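Local coordinates for protein leucyl-trna synthetase (Plasmodium knowlesi, PDB 5FOF) that attaches leucine to its cognate tRNA at the expense of ATP and, through the editing domain that forms this structure, probably hydrolyses mischarged tRNA, at residues A[73-78]-A[136-141]; A[107-112]-A[132-137]; A[41-46]-A[67-72]; A[48-53]-A[170-175]. All coordinates share one frame; numbering follows the deposited sequence.

Contact 1. Residues A[73-78]-A[136-141]; sequences SQKKII and ENVYIC
The Tyr139 ring turns one edge to Ile78: methyl CG2 of Ile78 approaches Tyr139 CD1 to 3.7 Å near the ring plane, and the Ile78 carbonyl oxygen also lies at this edge. The two side chains run next to each other in the same direction. Over one face of the ring, towards its rim, sits Asn137 CB. The Asn137 amide reaches on to the phenol, its ND2 giving a hydrogen bond of 3.0 Å to Tyr139 OH almost in the amide plane. That hydroxyl has a second probable partner in the carbonyl of Phe109. Ile78 also extends its other branch to the amide, with Ile78 CD1 3.4 Å from Asn137 ND2. Beneath these groups runs a parallel pair of strands, 76-78 and 137-141, inclined by 14° within the mixed sheet of the editing domain. Four backbone bonds of 2.6 to 3.0 Å join them, from Lys76 N to Glu136 O, Val138 N to Lys76 O, Ile78 N to Val138 O and Ile140 N to Ile78 O. On the sheet face opposite Tyr139, beta-branched Ile77 and Val138 meet as neighbours, compact groups well suited to a buried strand pair covered by Phe72. Just before the strand, CB and CD of Lys75 lie across Val138 CG2, with Lys75 CB 3.9 Å from that methyl. Val138 sets CG1 anti to its backbone N (chi1 175°), which puts CG2 beside that N and against Lys75.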
# COMPACT_ATOMS: atom_id res chain seq x y z
N SER A 73 -4.81 2.74 20.78
CA SER A 73 -3.49 3.02 21.36
C SER A 73 -2.64 1.75 21.52
O SER A 73 -1.44 1.81 21.39
CB SER A 73 -3.60 3.74 22.72
OG SER A 73 -4.12 2.90 23.73
N GLN A 74 -3.27 0.62 21.80
CA GLN A 74 -2.55 -0.64 22.06
C GLN A 74 -2.21 -1.45 20.79
O GLN A 74 -1.52 -2.47 20.86
CB GLN A 74 -3.34 -1.52 23.04
CG GLN A 74 -3.24 -1.07 24.49
CD GLN A 74 -4.37 -1.65 25.35
OE1 GLN A 74 -4.54 -2.87 25.43
NE2 GLN A 74 -5.14 -0.77 25.99
N LYS A 75 -2.69 -0.99 19.64
CA LYS A 75 -2.48 -1.69 18.39
C LYS A 75 -1.80 -0.79 17.39
O LYS A 75 -2.01 0.42 17.39
CB LYS A 75 -3.83 -2.16 17.85
CG LYS A 75 -4.54 -3.07 18.84
CD LYS A 75 -5.49 -4.01 18.16
CE LYS A 75 -6.20 -4.89 19.18
NZ LYS A 75 -5.25 -5.76 19.93
N LYS A 76 -0.96 -1.38 16.55
CA LYS A 76 -0.41 -0.66 15.43
C LYS A 76 -1.48 -0.63 14.33
O LYS A 76 -2.15 -1.63 14.09
CB LYS A 76 0.87 -1.32 14.94
CG LYS A 76 1.94 -1.40 16.02
CD LYS A 76 3.31 -1.63 15.41
CE LYS A 76 4.43 -1.53 16.44
NZ LYS A 76 5.72 -1.33 15.73
N ILE A 77 -1.65 0.52 13.70
CA ILE A 77 -2.68 0.72 12.70
C ILE A 77 -1.95 0.80 11.38
O ILE A 77 -1.16 1.72 11.17
CB ILE A 77 -3.45 2.01 12.98
CG1 ILE A 77 -4.01 1.94 14.40
CG2 ILE A 77 -4.55 2.22 11.93
CD1 ILE A 77 -4.91 3.09 14.81
N ILE A 78 -2.21 -0.18 10.51
CA ILE A 78 -1.36 -0.40 9.32
C ILE A 78 -2.19 -0.50 8.05
O ILE A 78 -3.13 -1.28 7.99
CB ILE A 78 -0.48 -1.66 9.52
CG1 ILE A 78 0.61 -1.35 10.56
CG2 ILE A 78 0.15 -2.13 8.21
CD1 ILE A 78 1.26 -2.56 11.17
N GLU A 136 -2.22 -7.82 17.24
CA GLU A 136 -1.60 -6.57 17.66
C GLU A 136 -1.70 -5.47 16.61
O GLU A 136 -1.34 -4.34 16.89
CB GLU A 136 -0.12 -6.79 18.08
CG GLU A 136 0.07 -7.32 19.52
CD GLU A 136 -0.19 -6.27 20.63
OE1 GLU A 136 0.75 -5.49 20.95
OE2 GLU A 136 -1.32 -6.24 21.21
N ASN A 137 -2.22 -5.80 15.43
CA ASN A 137 -2.22 -4.90 14.29
C ASN A 137 -3.62 -4.69 13.75
O ASN A 137 -4.37 -5.65 13.60
CB ASN A 137 -1.34 -5.48 13.18
CG ASN A 137 0.15 -5.33 13.45
OD1 ASN A 137 0.56 -4.88 14.52
ND2 ASN A 137 0.97 -5.70 12.47
N VAL A 138 -3.97 -3.43 13.48
CA VAL A 138 -5.20 -3.08 12.79
C VAL A 138 -4.81 -2.88 11.34
O VAL A 138 -4.04 -1.96 11.04
CB VAL A 138 -5.83 -1.77 13.33
CG1 VAL A 138 -7.04 -1.36 12.50
CG2 VAL A 138 -6.23 -1.93 14.78
N TYR A 139 -5.31 -3.73 10.46
CA TYR A 139 -4.98 -3.61 9.04
C TYR A 139 -6.11 -2.95 8.29
O TYR A 139 -7.28 -3.16 8.60
CB TYR A 139 -4.66 -4.95 8.39
CG TYR A 139 -3.38 -5.59 8.85
CD1 TYR A 139 -2.19 -4.87 8.87
CD2 TYR A 139 -3.34 -6.92 9.24
CE1 TYR A 139 -1.00 -5.45 9.30
CE2 TYR A 139 -2.17 -7.51 9.66
CZ TYR A 139 -1.00 -6.77 9.69
OH TYR A 139 0.16 -7.36 10.12
N ILE A 140 -5.72 -2.16 7.29
CA ILE A 140 -6.62 -1.51 6.37
C ILE A 140 -6.27 -2.01 4.97
O ILE A 140 -5.11 -1.93 4.54
CB ILE A 140 -6.46 0.03 6.45
CG1 ILE A 140 -6.59 0.49 7.91
CG2 ILE A 140 -7.50 0.74 5.58
CD1 ILE A 140 -6.63 1.98 8.11
N CYS A 141 -7.28 -2.49 4.24
CA CYS A 141 -7.10 -3.03 2.91
C CYS A 141 -8.41 -3.22 2.18
O CYS A 141 -9.47 -3.25 2.80
CB CYS A 141 -6.46 -4.40 3.02
SG CYS A 141 -7.49 -5.50 3.95

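Contact 2. Residues A[107-112]-A[132-137]; sequences LGFNKQ and IDSCEN
Asn110 and Asn137 meet through their amides, ND2 of Asn137 donating to OD1 of Asn110 at 3.0 Å. The bond is bent, 139° at the hydrogen; the two amide planes stand 79° apart and the acceptor lies off the plane of the Asn137 amide. Asn110 presents its OD1 by setting CG opposite its own backbone N (chi1 -155°). Asparagine suits both places, since its amide carries a donor and an acceptor on a short stem. In the backbone, Gly108 N donates to Asn137 O at 3.1 Å, nearly straight, within an antiparallel hydrogen-bonded pair. The carbonyl oxygen of Gly108 comes within 3.3 Å of Cys135 CB. Cys135 is the first residue to leave the helical path, and the carbonyls of Ile132 and Cys135 at this helix end both accept from Lys75 NZ, a positive charge that would fit the negative end of the helix dipole. Ser134 OG is occupied by the carbonyl of Glu130, and the Asn110 carbonyl by Lys37 NZ. Cys135 SG comes obliquely to the Phe109 ring, 3.8 Å from Phe109 CE1, a sulfur-aromatic contact, while the carbonyl of Ser134 lies at the edge of that ring. Leu107 CB meets Cys135 CB at 3.8 Å, and Leu107 CD1 reaches Ile132 CG1 at 3.9 Å. The whole ties the last residues of strand 102-108 to the turn between helix 128-134 and strand 137-141, with Phe71 of helix 69-74 lying against Leu107 and Ile132, and Met126 of strand 125-126 against Phe109.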
# COMPACT_ATOMS: atom_id res chain seq x y z
N LEU A 107 -8.58 -6.75 12.00
CA LEU A 107 -7.49 -7.09 12.88
C LEU A 107 -6.75 -8.28 12.29
O LEU A 107 -7.37 -9.21 11.79
CB LEU A 107 -8.04 -7.47 14.24
CG LEU A 107 -8.67 -6.33 15.03
CD1 LEU A 107 -9.49 -6.87 16.19
CD2 LEU A 107 -7.60 -5.39 15.55
N GLY A 108 -5.42 -8.26 12.36
CA GLY A 108 -4.60 -9.37 11.90
C GLY A 108 -3.29 -9.50 12.65
O GLY A 108 -3.04 -8.78 13.62
N PHE A 109 -2.44 -10.39 12.15
CA PHE A 109 -1.23 -10.81 12.85
C PHE A 109 -0.03 -10.04 12.33
O PHE A 109 -0.08 -9.53 11.21
CB PHE A 109 -1.03 -12.30 12.65
CG PHE A 109 -2.25 -13.12 12.96
CD1 PHE A 109 -2.74 -13.20 14.25
CD2 PHE A 109 -2.91 -13.81 11.97
CE1 PHE A 109 -3.85 -13.97 14.55
CE2 PHE A 109 -4.03 -14.58 12.25
CZ PHE A 109 -4.50 -14.66 13.54
N ASN A 110 1.02 -9.96 13.16
CA ASN A 110 2.27 -9.26 12.79
C ASN A 110 3.15 -10.06 11.81
O ASN A 110 3.80 -9.49 10.93
CB ASN A 110 3.09 -8.93 14.05
CG ASN A 110 4.02 -7.74 13.84
OD1 ASN A 110 3.56 -6.62 13.61
ND2 ASN A 110 5.33 -7.97 13.91
N LYS A 111 3.15 -11.38 12.00
CA LYS A 111 3.80 -12.37 11.13
C LYS A 111 2.71 -13.36 10.69
O LYS A 111 1.74 -13.54 11.41
CB LYS A 111 4.87 -13.09 11.97
CG LYS A 111 5.76 -14.08 11.22
CD LYS A 111 6.35 -15.15 12.15
CE LYS A 111 6.75 -16.40 11.37
NZ LYS A 111 7.02 -17.59 12.24
N GLN A 112 2.86 -13.99 9.52
CA GLN A 112 1.89 -14.98 9.01
C GLN A 112 1.80 -16.19 9.94
O GLN A 112 2.81 -16.80 10.27
CB GLN A 112 2.24 -15.46 7.59
CG GLN A 112 2.15 -14.38 6.52
CD GLN A 112 2.51 -14.84 5.10
OE1 GLN A 112 2.07 -15.91 4.65
NE2 GLN A 112 3.29 -14.03 4.39
N ILE A 132 -9.38 -10.14 19.26
CA ILE A 132 -8.95 -8.91 19.94
C ILE A 132 -7.71 -9.12 20.82
O ILE A 132 -6.87 -8.22 20.90
CB ILE A 132 -10.13 -8.24 20.70
CG1 ILE A 132 -11.11 -7.67 19.65
CG2 ILE A 132 -9.65 -7.11 21.62
CD1 ILE A 132 -12.39 -7.10 20.21
N ASP A 133 -7.58 -10.30 21.44
CA ASP A 133 -6.35 -10.63 22.18
C ASP A 133 -5.15 -10.81 21.25
O ASP A 133 -4.18 -10.07 21.34
CB ASP A 133 -6.51 -11.90 23.05
CG ASP A 133 -7.29 -11.66 24.33
OD1 ASP A 133 -7.43 -10.49 24.76
OD2 ASP A 133 -7.76 -12.65 24.91
N SER A 134 -5.25 -11.77 20.34
CA SER A 134 -4.10 -12.24 19.57
C SER A 134 -3.59 -11.32 18.44
O SER A 134 -2.52 -11.57 17.89
CB SER A 134 -4.39 -13.64 19.01
OG SER A 134 -5.67 -13.71 18.42
N CYS A 135 -4.35 -10.28 18.09
CA CYS A 135 -3.99 -9.43 16.95
C CYS A 135 -3.51 -8.09 17.45
O CYS A 135 -4.30 -7.32 18.00
CB CYS A 135 -5.19 -9.23 16.02
SG CYS A 135 -5.73 -10.74 15.21
N GLU A 136 -2.22 -7.82 17.24
CA GLU A 136 -1.60 -6.57 17.66
C GLU A 136 -1.70 -5.47 16.61
O GLU A 136 -1.34 -4.34 16.89
CB GLU A 136 -0.12 -6.79 18.08
CG GLU A 136 0.07 -7.32 19.52
CD GLU A 136 -0.19 -6.27 20.63
OE1 GLU A 136 0.75 -5.49 20.95
OE2 GLU A 136 -1.32 -6.24 21.21
N ASN A 137 -2.22 -5.80 15.43
CA ASN A 137 -2.22 -4.90 14.29
C ASN A 137 -3.62 -4.69 13.75
O ASN A 137 -4.37 -5.65 13.60
CB ASN A 137 -1.34 -5.48 13.18
CG ASN A 137 0.15 -5.33 13.45
OD1 ASN A 137 0.56 -4.88 14.52
ND2 ASN A 137 0.97 -5.70 12.47

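Contact 3. Residues A[41-46]-A[67-72]; sequences HDYKEF and VNENFF
Phe46 points the edge of its ring at a face of Phe72 in a T-shaped stack, the planes 70° apart, and its CE2 lies 3.8 Å from Phe72 CE1. This pair joins the first turn of helix 43-55 to helix 69-74 in a helix-to-helix packing on the face of the editing domain's sheet that carries Ile77, which touches both rings. Flat rings suit the place, since each offers both an edge and a face to a partner. The opposite face of Phe72 is taken by Phe71, whose CD2 sits 3.8 Å above the ring centre, so Phe72 is held between two phenyl groups. Nearer the surface Tyr43 lies against the backbone of the other helix: its CG stands between the backbone N and the carbonyl carbon (chi1 69°), which swings the ring over to Phe72 and Glu69, and its CB is 3.4 Å from Phe72 O. Glu69, stretched out, brings CG to the edge of the Tyr43 ring and its carboxylate to the carbons of Lys44, with OE2 3.7 Å from Lys44 CE. The ammonium group stays a little beyond salt-bridge range, so the opposite charges would attract only loosely at the surface. Asp42 is the N-cap of helix 43-55, and a short carboxylate suits that job: Lys44 N donates to Asp42 OD1 at 3.1 Å, approaching from above the carboxylate plane.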
# COMPACT_ATOMS: atom_id res chain seq x y z
N HIS A 41 0.85 7.36 11.81
CA HIS A 41 1.73 8.04 12.75
C HIS A 41 1.08 8.31 14.12
O HIS A 41 1.72 8.11 15.15
CB HIS A 41 2.25 9.36 12.16
CG HIS A 41 3.36 9.98 12.95
ND1 HIS A 41 4.61 9.39 13.07
CD2 HIS A 41 3.41 11.11 13.69
CE1 HIS A 41 5.37 10.14 13.83
NE2 HIS A 41 4.67 11.20 14.22
N ASP A 42 -0.17 8.75 14.11
CA ASP A 42 -0.89 9.12 15.32
C ASP A 42 -2.26 8.45 15.36
O ASP A 42 -3.18 8.83 14.63
CB ASP A 42 -1.04 10.64 15.37
CG ASP A 42 -1.67 11.17 16.67
OD1 ASP A 42 -1.99 10.38 17.60
OD2 ASP A 42 -1.84 12.41 16.75
N TYR A 43 -2.39 7.46 16.23
CA TYR A 43 -3.62 6.71 16.41
C TYR A 43 -4.85 7.57 16.75
O TYR A 43 -5.98 7.13 16.54
CB TYR A 43 -3.43 5.61 17.48
CG TYR A 43 -3.24 6.11 18.90
CD1 TYR A 43 -4.34 6.30 19.75
CD2 TYR A 43 -1.96 6.37 19.41
CE1 TYR A 43 -4.17 6.75 21.05
CE2 TYR A 43 -1.78 6.83 20.71
CZ TYR A 43 -2.89 7.01 21.54
OH TYR A 43 -2.72 7.47 22.83
N LYS A 44 -4.64 8.77 17.29
CA LYS A 44 -5.72 9.71 17.56
C LYS A 44 -6.26 10.31 16.28
O LYS A 44 -7.47 10.41 16.12
CB LYS A 44 -5.26 10.83 18.50
CG LYS A 44 -4.93 10.34 19.90
CD LYS A 44 -4.60 11.48 20.86
CE LYS A 44 -4.31 10.91 22.25
NZ LYS A 44 -4.25 11.95 23.32
N GLU A 45 -5.39 10.71 15.37
CA GLU A 45 -5.83 11.14 14.04
C GLU A 45 -6.64 10.04 13.32
O GLU A 45 -7.62 10.35 12.65
CB GLU A 45 -4.67 11.66 13.19
CG GLU A 45 -4.25 13.08 13.60
CD GLU A 45 -2.88 13.52 13.09
OE1 GLU A 45 -1.96 12.68 12.93
OE2 GLU A 45 -2.72 14.75 12.85
N PHE A 46 -6.26 8.77 13.49
CA PHE A 46 -7.07 7.69 12.93
C PHE A 46 -8.36 7.50 13.73
O PHE A 46 -9.43 7.28 13.14
CB PHE A 46 -6.30 6.37 12.86
CG PHE A 46 -7.10 5.25 12.26
CD1 PHE A 46 -7.30 5.18 10.88
CD2 PHE A 46 -7.71 4.30 13.06
CE1 PHE A 46 -8.06 4.17 10.31
CE2 PHE A 46 -8.47 3.28 12.50
CZ PHE A 46 -8.65 3.22 11.12
N VAL A 67 -14.39 -0.70 21.36
CA VAL A 67 -13.45 -0.20 20.37
C VAL A 67 -13.25 1.31 20.63
O VAL A 67 -13.84 2.15 19.95
CB VAL A 67 -13.92 -0.54 18.93
CG1 VAL A 67 -12.96 0.03 17.89
CG2 VAL A 67 -14.04 -2.05 18.75
N ASN A 68 -12.40 1.60 21.62
CA ASN A 68 -12.13 2.94 22.15
C ASN A 68 -10.89 3.57 21.54
O ASN A 68 -10.15 2.94 20.79
CB ASN A 68 -11.77 2.86 23.65
CG ASN A 68 -12.81 2.17 24.48
OD1 ASN A 68 -14.01 2.46 24.39
ND2 ASN A 68 -12.36 1.25 25.33
N GLU A 69 -10.61 4.79 21.97
CA GLU A 69 -9.27 5.35 21.88
C GLU A 69 -8.19 4.46 22.51
O GLU A 69 -7.09 4.32 21.96
CB GLU A 69 -9.22 6.70 22.58
CG GLU A 69 -7.85 7.35 22.49
CD GLU A 69 -7.86 8.73 23.05
OE1 GLU A 69 -7.96 8.84 24.28
OE2 GLU A 69 -7.77 9.68 22.27
N ASN A 70 -8.49 3.91 23.68
CA ASN A 70 -7.58 3.00 24.39
C ASN A 70 -7.25 1.71 23.60
O ASN A 70 -6.15 1.16 23.74
CB ASN A 70 -8.14 2.67 25.79
CG ASN A 70 -7.12 1.99 26.68
OD1 ASN A 70 -6.01 2.49 26.86
ND2 ASN A 70 -7.49 0.83 27.23
N PHE A 71 -8.20 1.24 22.79
CA PHE A 71 -8.00 0.07 21.92
C PHE A 71 -7.00 0.40 20.80
O PHE A 71 -6.01 -0.30 20.63
CB PHE A 71 -9.37 -0.35 21.37
CG PHE A 71 -9.34 -1.41 20.30
CD1 PHE A 71 -9.31 -2.76 20.64
CD2 PHE A 71 -9.42 -1.06 18.95
CE1 PHE A 71 -9.32 -3.73 19.66
CE2 PHE A 71 -9.42 -2.03 17.96
CZ PHE A 71 -9.38 -3.37 18.32
N PHE A 72 -7.25 1.47 20.06
CA PHE A 72 -6.34 1.92 19.03
C PHE A 72 -4.95 2.40 19.50
O PHE A 72 -4.02 2.44 18.70
CB PHE A 72 -7.01 2.98 18.14
CG PHE A 72 -8.11 2.41 17.29
CD1 PHE A 72 -7.80 1.54 16.25
CD2 PHE A 72 -9.43 2.71 17.55
CE1 PHE A 72 -8.81 0.98 15.47
CE2 PHE A 72 -10.45 2.16 16.78
CZ PHE A 72 -10.14 1.30 15.74

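Contact 4. Residues A[48-53]-A[170-175]; sequences EIYLRN and ILMKIK
Helix 48-53 passes over strand 170-175 almost at a right angle, the segment axes 86° apart and 9.6 Å from each other at closest. This is helix-on-sheet packing, in which helix 43-55 packs on the editing domain's sheet at strand 170-175, the antiparallel neighbour of strand 102-108. Leu171 and Met172 both point to the helix and both bond to Val105, and Leu171 has near-helical backbone angles, consistent with a classic beta bulge. Met172 does most of the touching. Its flexible thioether is bent at the end (chi3 -38°), bringing CE against the helix, 3.4 Å from Tyr50 O and 3.5 Å from Asn53 CB. The sulfur comes obliquely to the Tyr50 ring in a Met-aromatic contact, with SD 3.6 Å from Tyr50 CD1, while the Leu171 carbonyl lies at the ring edge. The Tyr50 ring also meets that of Phe72, which extends the same aromatic core. Two residues along the strand, Ile174 sends its CG2 methyl against the Asn53 amide, 3.4 Å from Asn53 CG, the two side chains crossing at roughly a right angle. The branched isoleucine also lets its CD1 reach Ile49 CG2. Asn53 is polar, and its ND2 donates to Glu178 OE1 of helix 176-179, which follows the strand, and, more weakly, within its own helix, where Asn53 ND2 lies 3.3 Å from Ile49 O.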
# COMPACT_ATOMS: atom_id res chain seq x y z
N GLU A 48 -10.06 9.77 15.35
CA GLU A 48 -11.01 10.80 14.97
C GLU A 48 -11.86 10.30 13.82
O GLU A 48 -13.09 10.27 13.94
CB GLU A 48 -10.31 12.10 14.57
CG GLU A 48 -11.31 13.23 14.33
CD GLU A 48 -10.70 14.40 13.58
OE1 GLU A 48 -9.52 14.75 13.87
OE2 GLU A 48 -11.40 14.95 12.70
N ILE A 49 -11.17 9.88 12.75
CA ILE A 49 -11.81 9.36 11.54
C ILE A 49 -12.78 8.23 11.89
O ILE A 49 -13.88 8.17 11.35
CB ILE A 49 -10.75 8.89 10.48
CG1 ILE A 49 -10.02 10.10 9.89
CG2 ILE A 49 -11.36 8.08 9.34
CD1 ILE A 49 -8.63 9.79 9.37
N TYR A 50 -12.39 7.36 12.81
CA TYR A 50 -13.26 6.26 13.20
C TYR A 50 -14.57 6.75 13.84
O TYR A 50 -15.63 6.19 13.54
CB TYR A 50 -12.51 5.31 14.13
CG TYR A 50 -13.37 4.20 14.71
CD1 TYR A 50 -13.53 2.99 14.03
CD2 TYR A 50 -14.02 4.36 15.94
CE1 TYR A 50 -14.32 1.97 14.57
CE2 TYR A 50 -14.81 3.35 16.48
CZ TYR A 50 -14.95 2.17 15.79
OH TYR A 50 -15.72 1.18 16.33
N LEU A 51 -14.49 7.77 14.72
CA LEU A 51 -15.67 8.31 15.43
C LEU A 51 -16.63 8.98 14.48
O LEU A 51 -17.84 8.78 14.56
CB LEU A 51 -15.28 9.34 16.48
CG LEU A 51 -14.46 8.88 17.68
CD1 LEU A 51 -14.14 10.08 18.55
CD2 LEU A 51 -15.18 7.80 18.48
N ARG A 52 -16.09 9.80 13.59
CA ARG A 52 -16.88 10.43 12.55
C ARG A 52 -17.62 9.38 11.70
O ARG A 52 -18.81 9.51 11.46
CB ARG A 52 -16.01 11.33 11.67
CG ARG A 52 -16.78 12.19 10.68
CD ARG A 52 -15.87 12.74 9.59
NE ARG A 52 -14.71 13.46 10.15
CZ ARG A 52 -13.42 13.18 9.93
NH1 ARG A 52 -13.04 12.17 9.15
NH2 ARG A 52 -12.48 13.93 10.51
N ASN A 53 -16.92 8.32 11.27
CA ASN A 53 -17.55 7.30 10.41
C ASN A 53 -18.31 6.20 11.16
O ASN A 53 -19.02 5.41 10.53
CB ASN A 53 -16.53 6.72 9.41
CG ASN A 53 -16.27 7.66 8.24
OD1 ASN A 53 -16.92 7.56 7.19
ND2 ASN A 53 -15.32 8.58 8.41
N ILE A 170 -14.81 -7.19 10.88
CA ILE A 170 -14.63 -5.90 10.22
C ILE A 170 -14.95 -4.80 11.21
O ILE A 170 -16.08 -4.68 11.63
CB ILE A 170 -15.54 -5.78 8.98
CG1 ILE A 170 -15.24 -6.91 7.98
CG2 ILE A 170 -15.41 -4.43 8.30
CD1 ILE A 170 -13.78 -7.03 7.58
N LEU A 171 -13.96 -3.99 11.59
CA LEU A 171 -14.19 -2.93 12.56
C LEU A 171 -14.92 -1.76 11.93
O LEU A 171 -15.78 -1.14 12.57
CB LEU A 171 -12.89 -2.44 13.20
CG LEU A 171 -12.09 -3.49 13.99
CD1 LEU A 171 -10.71 -2.94 14.31
CD2 LEU A 171 -12.80 -3.91 15.27
N MET A 172 -14.58 -1.44 10.68
CA MET A 172 -15.31 -0.43 9.95
C MET A 172 -15.07 -0.50 8.45
O MET A 172 -14.16 -1.14 7.99
CB MET A 172 -14.98 0.98 10.48
CG MET A 172 -13.92 1.79 9.74
SD MET A 172 -13.57 3.42 10.45
CE MET A 172 -15.21 3.94 10.97
N LYS A 173 -15.90 0.23 7.72
CA LYS A 173 -15.87 0.32 6.27
C LYS A 173 -15.88 1.80 5.92
O LYS A 173 -16.82 2.51 6.29
CB LYS A 173 -17.12 -0.38 5.76
CG LYS A 173 -17.43 -0.30 4.28
CD LYS A 173 -18.69 -1.14 4.04
CE LYS A 173 -19.19 -1.10 2.62
NZ LYS A 173 -20.21 -2.18 2.43
N ILE A 174 -14.83 2.29 5.26
CA ILE A 174 -14.74 3.71 4.93
C ILE A 174 -14.19 3.97 3.54
O ILE A 174 -13.38 3.19 3.03
CB ILE A 174 -13.86 4.50 5.93
CG1 ILE A 174 -12.61 3.69 6.29
CG2 ILE A 174 -14.66 4.85 7.16
CD1 ILE A 174 -11.50 4.55 6.84
N LYS A 175 -14.62 5.08 2.96
CA LYS A 175 -14.16 5.49 1.65
C LYS A 175 -12.75 6.02 1.80
O LYS A 175 -12.41 6.59 2.82
CB LYS A 175 -15.06 6.56 1.01
CG LYS A 175 -16.37 6.06 0.42
CD LYS A 175 -16.90 7.01 -0.65
CE LYS A 175 -18.30 6.61 -1.13
NZ LYS A 175 -18.66 7.29 -2.41

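Followed from the N terminus, the chain closes contact 3 first, when helix 69-74 returns to the start of helix 43-55. Contact 4 opens inside that loop, at 48-53, and closes only at 170-175, so it crosses contact 3. Immediately after contact 3 closes, contact 1 opens. Contact 2 opens within contact 1's loop, and their closing segments share Glu136 and Asn137, so 2 lies almost wholly within 1, and 4 encloses both. Contacts 1 and 2 knit strand 137-141 between strands 76-83 and 102-108. Contact 3 joins the two helices and contact 4 sets helix 43-55 against strand 170-175 of the sheet, and Phe72, Phe71 and Leu171 carry the packing from one contact to the next.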